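PDB 6F5Z: UPF0434 family protein from Haloferax volcanii, which probably acts as a Trm112-type activator that binds and supports partner methyltransferases, here a putative methyltransferase of the same archaeon. Local coordinates for residues D11-S16 with E42-E47. Sequence-based numbering, arbitrary orientation.
Sequences DPLDKS and EVYPIE
The Asp11-Ser16 loop meets strand 43-47 with no backbone pairing, Asp11 and Glu42 being the nearest residues at 8.2 Å between their CA atoms, and side chains bridge the gap. The loop is a tight turn ahead of strand 18-22, in a Trm112-like domain of the zinc beta-ribbon clan; two backbone bonds, Lys15 N to Asp11 O and Asp11 N to Ser16 O, close it. Tyr44 reaches over from the strand and gives its hydroxyl to the buried Asp11, OH to OD1 at 2.7 Å. Carboxylate and ring stand nearly perpendicular, 84° apart, and the hydroxyl arrives from above the carboxylate plane. From the other face of that plane Leu13 N donates to the same OD1 at 3.0 Å, making an Asx turn, so one oxygen ties the loop's own fold to the strand. The second oxygen, OD2, accepts from Thr40 OG1, and the three bonds together hold the carboxylate's rotation. With CG anti to the backbone N (chi1 -166°), Asp11 extends its carboxylate to the tyrosine. An alanine here would remove both oxygens and is likely to leave the Tyr44 hydroxyl, Leu13 N and Thr40 OG1 without this acceptor, slackening the turn. Pro12 adds an off-centre CH-pi contact, its CD lying 4.2 Å from the Tyr44 ring centroid and 30° off the normal. Along the exposed margin, Leu13 CD1 touches the Tyr44 hydroxyl and also the aliphatic part of Glu42, whose chain bends at chi2. The loop also faces the methyltransferase: Pro12 packs on Pro98 of that chain, and Lys15 NZ forms salt bridges with its Asp96 and Glu125. Within the loop, that same Lys15 NZ bonds Pro12 O at 3.0 Å, tilted from the carbonyl plane.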
loop_
_atom_site.group_PDB
_atom_site.type_symbol
_atom_site.label_atom_id
_atom_site.label_comp_id
_atom_site.label_asym_id
_atom_site.label_seq_id
_atom_site.Cartn_x
_atom_site.Cartn_y
_atom_site.Cartn_z
ATOM N N ASP C 11 0.527 25.351 -17.926
ATOM C CA ASP C 11 0.159 25.040 -19.279
ATOM C C ASP C 11 0.443 23.556 -19.549
ATOM O O ASP C 11 1.548 23.115 -19.325
ATOM C CB ASP C 11 0.996 25.907 -20.228
ATOM C CG ASP C 11 0.517 25.942 -21.658
ATOM O OD1 ASP C 11 0.053 24.888 -22.171
ATOM O OD2 ASP C 11 0.669 27.004 -22.305
ATOM N N PRO C 12 -0.540 22.757 -19.967
ATOM C CA PRO C 12 -0.261 21.321 -20.203
ATOM C C PRO C 12 0.755 21.073 -21.295
ATOM O O PRO C 12 1.406 20.032 -21.264
ATOM C CB PRO C 12 -1.623 20.756 -20.605
ATOM C CG PRO C 12 -2.415 21.945 -21.130
ATOM C CD PRO C 12 -1.949 23.100 -20.264
ATOM N N LEU C 13 0.948 22.045 -22.226
ATOM C CA LEU C 13 1.876 21.777 -23.336
ATOM C C LEU C 13 3.322 21.749 -22.915
ATOM O O LEU C 13 4.053 20.865 -23.339
ATOM C CB LEU C 13 1.714 22.828 -24.425
ATOM C CG LEU C 13 0.415 22.787 -25.214
ATOM C CD1 LEU C 13 0.287 24.015 -26.071
ATOM C CD2 LEU C 13 0.354 21.547 -26.114
ATOM N N ASP C 14 3.751 22.720 -22.107
ATOM C CA ASP C 14 5.163 22.846 -21.741
ATOM C C ASP C 14 5.409 23.115 -20.254
ATOM O O ASP C 14 6.559 23.344 -19.819
ATOM C CB ASP C 14 5.818 23.951 -22.606
ATOM C CG ASP C 14 5.285 25.330 -22.271
ATOM O OD1 ASP C 14 4.268 25.420 -21.547
ATOM O OD2 ASP C 14 5.912 26.331 -22.691
ATOM N N LYS C 15 4.335 23.052 -19.458
ATOM C CA LYS C 15 4.410 23.209 -18.004
ATOM C C LYS C 15 4.821 24.597 -17.551
ATOM O O LYS C 15 5.226 24.783 -16.404
ATOM C CB LYS C 15 5.301 22.113 -17.321
ATOM C CG LYS C 15 5.124 20.693 -17.876
ATOM C CD LYS C 15 3.677 20.221 -17.976
ATOM C CE LYS C 15 3.656 18.845 -18.566
ATOM N NZ LYS C 15 2.302 18.457 -18.935
ATOM N N SER C 16 4.622 25.592 -18.423
ATOM C CA SER C 16 4.938 26.964 -18.086
ATOM C C SER C 16 3.780 27.626 -17.337
ATOM O O SER C 16 2.666 27.096 -17.247
ATOM C CB SER C 16 5.292 27.741 -19.353
ATOM O OG SER C 16 4.240 27.618 -20.289
ATOM N N GLU C 42 -1.341 29.920 -25.652
ATOM C CA GLU C 42 -2.599 29.165 -25.759
ATOM C C GLU C 42 -3.601 29.660 -24.691
ATOM O O GLU C 42 -3.221 30.029 -23.583
ATOM C CB GLU C 42 -2.353 27.646 -25.637
ATOM C CG GLU C 42 -1.552 27.079 -26.807
ATOM C CD GLU C 42 -2.135 27.136 -28.212
ATOM O OE1 GLU C 42 -3.356 27.369 -28.369
ATOM O OE2 GLU C 42 -1.354 26.898 -29.165
ATOM N N VAL C 43 -4.874 29.733 -25.075
ATOM C CA VAL C 43 -5.947 30.228 -24.220
ATOM C C VAL C 43 -6.779 29.038 -23.755
ATOM O O VAL C 43 -7.361 28.347 -24.588
ATOM C CB VAL C 43 -6.816 31.290 -24.948
ATOM C CG1 VAL C 43 -7.970 31.758 -24.038
ATOM C CG2 VAL C 43 -5.959 32.486 -25.397
ATOM N N TYR C 44 -6.849 28.830 -22.437
ATOM C CA TYR C 44 -7.599 27.735 -21.798
ATOM C C TYR C 44 -8.794 28.384 -21.108
ATOM O O TYR C 44 -8.620 29.087 -20.099
ATOM C CB TYR C 44 -6.687 26.991 -20.826
ATOM C CG TYR C 44 -5.493 26.404 -21.556
ATOM C CD1 TYR C 44 -5.623 25.250 -22.326
ATOM C CD2 TYR C 44 -4.230 26.986 -21.457
ATOM C CE1 TYR C 44 -4.538 24.708 -23.006
ATOM C CE2 TYR C 44 -3.126 26.430 -22.110
ATOM C CZ TYR C 44 -3.289 25.290 -22.888
ATOM O OH TYR C 44 -2.242 24.697 -23.575
ATOM N N PRO C 45 -10.014 28.217 -21.646
ATOM C CA PRO C 45 -11.154 28.944 -21.063
ATOM C C PRO C 45 -11.619 28.374 -19.749
ATOM O O PRO C 45 -11.541 27.166 -19.543
ATOM C CB PRO C 45 -12.236 28.806 -22.131
ATOM C CG PRO C 45 -11.946 27.450 -22.764
ATOM C CD PRO C 45 -10.418 27.366 -22.781
ATOM N N ILE C 46 -12.173 29.231 -18.889
ATOM C CA ILE C 46 -12.819 28.805 -17.642
ATOM C C ILE C 46 -14.280 29.094 -17.894
ATOM O O ILE C 46 -14.643 30.257 -18.146
ATOM C CB ILE C 46 -12.315 29.607 -16.442
ATOM C CG1 ILE C 46 -10.791 29.408 -16.258
ATOM C CG2 ILE C 46 -13.105 29.246 -15.193
ATOM C CD1 ILE C 46 -10.096 30.406 -15.252
ATOM N N GLU C 47 -15.097 28.032 -17.918
ATOM C CA GLU C 47 -16.480 28.112 -18.327
ATOM C C GLU C 47 -17.328 27.608 -17.220
ATOM O O GLU C 47 -17.206 26.442 -16.845
ATOM C CB GLU C 47 -16.697 27.261 -19.595
ATOM C CG GLU C 47 -15.774 27.674 -20.726
ATOM C CD GLU C 47 -15.732 26.690 -21.877
ATOM O OE1 GLU C 47 -15.825 25.462 -21.656
ATOM O OE2 GLU C 47 -15.668 27.168 -23.026
#